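Local coordinates for protein gamma-hexachlorocyclohexane dehydrochlorinase (PDB 5KVB) that probably catalyses the stepwise dehydrochlorination of the pollutant lindane, through pentachlorocyclohexene, to a tetrachlorocyclohexadiene, at residues 22-27 and 99-104. Numbering follows the deposited sequence.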
ATOM      1  N   ASP A  22       3.736 -12.474  -1.940  1.00  4.75           N
ATOM      2  CA  ASP A  22       4.965 -12.574  -1.147  1.00  4.71           C
ATOM      3  C   ASP A  22       6.239 -12.409  -2.006  1.00  5.38           C
ATOM      4  O   ASP A  22       7.181 -11.729  -1.584  1.00  5.82           O
ATOM      5  CB  ASP A  22       5.028 -13.913  -0.382  1.00  4.96           C
ATOM      6  CG  ASP A  22       4.047 -13.997   0.790  1.00  7.19           C
ATOM      7  OD1 ASP A  22       3.477 -12.976   1.203  1.00  7.53           O
ATOM      8  OD2 ASP A  22       3.877 -15.128   1.300  1.00 10.01           O
ATOM      9  N   LEU A  23       6.282 -13.007  -3.198  1.00  6.00           N
ATOM     10  CA  LEU A  23       7.440 -12.821  -4.095  1.00  5.52           C
ATOM     11  C   LEU A  23       7.668 -11.347  -4.378  1.00  6.03           C
ATOM     12  O   LEU A  23       8.807 -10.844  -4.326  1.00  6.63           O
ATOM     13  CB  LEU A  23       7.240 -13.569  -5.425  1.00  6.60           C
ATOM     14  CG  LEU A  23       7.263 -15.098  -5.355  1.00  5.33           C
ATOM     15  CD1 LEU A  23       6.750 -15.669  -6.672  1.00  7.89           C
ATOM     16  CD2 LEU A  23       8.681 -15.617  -5.080  1.00  7.52           C
ATOM     17  N   TYR A  24       6.577 -10.655  -4.697  1.00  4.31           N
ATOM     18  CA  TYR A  24       6.656  -9.263  -5.096  1.00  4.82           C
ATOM     19  C   TYR A  24       7.094  -8.368  -3.932  1.00  6.27           C
ATOM     20  O   TYR A  24       7.982  -7.524  -4.090  1.00  6.27           O
ATOM     21  CB  TYR A  24       5.318  -8.822  -5.664  1.00  7.68           C
ATOM     22  CG  TYR A  24       5.299  -7.423  -6.227  1.00  8.08           C
ATOM     23  CD1 TYR A  24       5.731  -7.153  -7.524  1.00  6.47           C
ATOM     24  CD2 TYR A  24       4.848  -6.375  -5.457  1.00  6.90           C
ATOM     25  CE1 TYR A  24       5.687  -5.857  -8.036  1.00  6.78           C
ATOM     26  CE2 TYR A  24       4.812  -5.088  -5.956  1.00  8.33           C
ATOM     27  CZ  TYR A  24       5.218  -4.839  -7.229  1.00  8.82           C
ATOM     28  OH  TYR A  24       5.166  -3.549  -7.699  1.00  8.92           O
ATOM     29  N   SER A  25       6.502  -8.543  -2.756  1.00  5.77           N
ATOM     30  CA  SER A  25       6.976  -7.784  -1.608  1.00  5.32           C
ATOM     31  C   SER A  25       8.434  -8.119  -1.274  1.00  5.16           C
ATOM     32  O   SER A  25       9.189  -7.217  -0.881  1.00  5.00           O
ATOM     33  CB  SER A  25       6.071  -8.023  -0.403  1.00  4.87           C
ATOM     34  OG  SER A  25       4.834  -7.341  -0.602  1.00  7.11           O
ATOM     35  N   ASP A  26       8.838  -9.376  -1.456  1.00  5.67           N
ATOM     36  CA  ASP A  26      10.224  -9.790  -1.195  1.00  5.89           C
ATOM     37  C   ASP A  26      11.211  -9.067  -2.127  1.00  8.88           C
ATOM     38  O   ASP A  26      12.327  -8.758  -1.713  1.00  7.06           O
ATOM     39  CB  ASP A  26      10.391 -11.317  -1.335  1.00  4.61           C
ATOM     40  CG  ASP A  26       9.916 -12.088  -0.107  1.00  7.02           C
ATOM     41  OD1 ASP A  26       9.642 -11.453   0.942  1.00  8.12           O
ATOM     42  OD2 ASP A  26       9.826 -13.336  -0.186  1.00  8.52           O
ATOM     43  N   GLN A  27      10.793  -8.768  -3.359  1.00  4.40           N
ATOM     44  CA  GLN A  27      11.636  -7.986  -4.258  1.00  5.15           C
ATOM     45  C   GLN A  27      11.888  -6.600  -3.668  1.00  6.16           C
ATOM     46  O   GLN A  27      13.030  -6.143  -3.589  1.00  6.96           O
ATOM     47  CB  GLN A  27      10.996  -7.870  -5.651  1.00  5.30           C
ATOM     48  CG  GLN A  27      11.955  -7.375  -6.770  1.00  6.34           C
ATOM     49  CD  GLN A  27      12.167  -5.866  -6.805  1.00  8.32           C
ATOM     50  OE1 GLN A  27      11.394  -5.104  -6.237  1.00 12.40           O
ATOM     51  NE2 GLN A  27      13.220  -5.433  -7.498  1.00 12.19           N
ATOM     52  N   GLY A  99       1.857  -3.259 -10.723  1.00  5.10           N
ATOM     53  CA  GLY A  99       1.912  -2.662  -9.400  1.00  5.64           C
ATOM     54  C   GLY A  99       2.409  -1.239  -9.475  1.00  6.22           C
ATOM     55  O   GLY A  99       3.205  -0.896 -10.359  1.00  7.80           O
ATOM     56  N   ASP A 100       1.936  -0.407  -8.552  1.00  4.54           N
ATOM     57  CA  ASP A 100       2.341   0.998  -8.496  1.00  7.06           C
ATOM     58  C   ASP A 100       3.238   1.204  -7.303  1.00  7.29           C
ATOM     59  O   ASP A 100       2.869   0.875  -6.173  1.00  9.64           O
ATOM     60  CB  ASP A 100       1.114   1.906  -8.425  1.00  6.31           C
ATOM     61  CG  ASP A 100       0.217   1.738  -9.637  1.00  6.46           C
ATOM     62  OD1 ASP A 100       0.749   1.795 -10.760  1.00  8.39           O
ATOM     63  OD2 ASP A 100      -0.996   1.503  -9.470  1.00  6.96           O
ATOM     64  N   VAL A 101       4.428   1.743  -7.547  1.00  5.67           N
ATOM     65  CA  VAL A 101       5.440   1.861  -6.501  1.00  7.26           C
ATOM     66  C   VAL A 101       5.848   3.316  -6.279  1.00  8.30           C
ATOM     67  O   VAL A 101       6.129   4.051  -7.237  1.00  8.75           O
ATOM     68  CB  VAL A 101       6.692   1.005  -6.852  1.00  8.27           C
ATOM     69  CG1 VAL A 101       7.767   1.106  -5.755  1.00 10.39           C
ATOM     70  CG2 VAL A 101       6.292  -0.452  -7.104  1.00  7.67           C
ATOM     71  N   LEU A 102       5.847   3.732  -5.014  1.00  7.02           N
ATOM     72  CA  LEU A 102       6.312   5.067  -4.620  1.00  6.19           C
ATOM     73  C   LEU A 102       7.662   4.908  -3.934  1.00  8.11           C
ATOM     74  O   LEU A 102       7.779   4.183  -2.942  1.00  7.82           O
ATOM     75  CB  LEU A 102       5.297   5.751  -3.693  1.00  6.16           C
ATOM     76  CG  LEU A 102       5.727   7.097  -3.092  1.00  8.39           C
ATOM     77  CD1 LEU A 102       5.940   8.154  -4.181  1.00  9.10           C
ATOM     78  CD2 LEU A 102       4.676   7.551  -2.068  1.00  9.20           C
ATOM     79  N   CYS A 103       8.693   5.560  -4.462  1.00  7.82           N
ATOM     80  CA  CYS A 103      10.028   5.441  -3.889  1.00  7.57           C
ATOM     81  C   CYS A 103      10.520   6.789  -3.389  1.00  6.22           C
ATOM     82  O   CYS A 103      10.410   7.797  -4.097  1.00 10.62           O
ATOM     83  CB  CYS A 103      11.015   4.866  -4.919  1.00  8.86           C
ATOM     84  SG  CYS A 103      12.765   4.825  -4.358  1.00 11.90           S
ATOM     85  N   LEU A 104      11.028   6.799  -2.160  1.00  5.42           N
ATOM     86  CA  LEU A 104      11.673   7.986  -1.593  1.00  6.66           C
ATOM     87  C   LEU A 104      13.124   7.647  -1.328  1.00  8.17           C
ATOM     88  O   LEU A 104      13.410   6.577  -0.795  1.00  8.43           O
ATOM     89  CB  LEU A 104      11.002   8.417  -0.290  1.00  7.34           C
ATOM     90  CG  LEU A 104       9.489   8.635  -0.359  1.00  6.87           C
ATOM     91  CD1 LEU A 104       8.946   9.007   1.023  1.00  9.98           C
ATOM     92  CD2 LEU A 104       9.124   9.690  -1.410  1.00 10.53           C
TER
HETATM   93  O   HOH W   1       3.186  -2.555  -6.220  1.00  9.11           O
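Where Tyr24 reaches across to Gly99 and Val101, helix 10-33 and strand 94-107 are still well apart, the nearest alpha carbons, those of Tyr24 and Gly99, lying 9.2 Å from each other. Here the long N-terminal helix packs against the curved sheet of the SnoaL-like, NTF2-type cone, and the case illustrates how one long side chain can bridge the distance between two backbones. Tyr24 is that side chain. Its CG stands anti to the backbone N (chi1 -175°), which extends the ring from the helix toward the strand and delivers the phenol oxygen to the sheet surface. The hydroxyl end makes both direct contacts: Tyr24 OH lies 3.8 Å from Gly99 CA and 3.3 Å from Val101 CG2. At Gly99 the hydroxyl thus comes up against the backbone itself. On Val101, a chi1 of -180° sets CG2 anti to the carbonyl carbon and beside the backbone N, and this is the branch that meets the tyrosine. The Tyr24 side chain also touches Tyr120 and Tyr124 of strand 113-127 and Leu85 of strand 75-89, so this one residue meets three neighbouring strands. Val101 also touches His80, the probable proton acceptor, with side chains about 4 Å apart; the contact therefore borders the likely active site. Asp100 turns to the other side of the sheet, where its OD1 forms a salt bridge with Lys33 NZ of a neighbouring subunit. The buried polar end of Tyr24 is served by water: its OH shares a 2.7 Å hydrogen bond with a water molecule, which in turn donates a weak hydrogen bond, 3.4 Å long, to the carbonyl oxygen of Asp100, an atom that also accepts from Thr83 OG1.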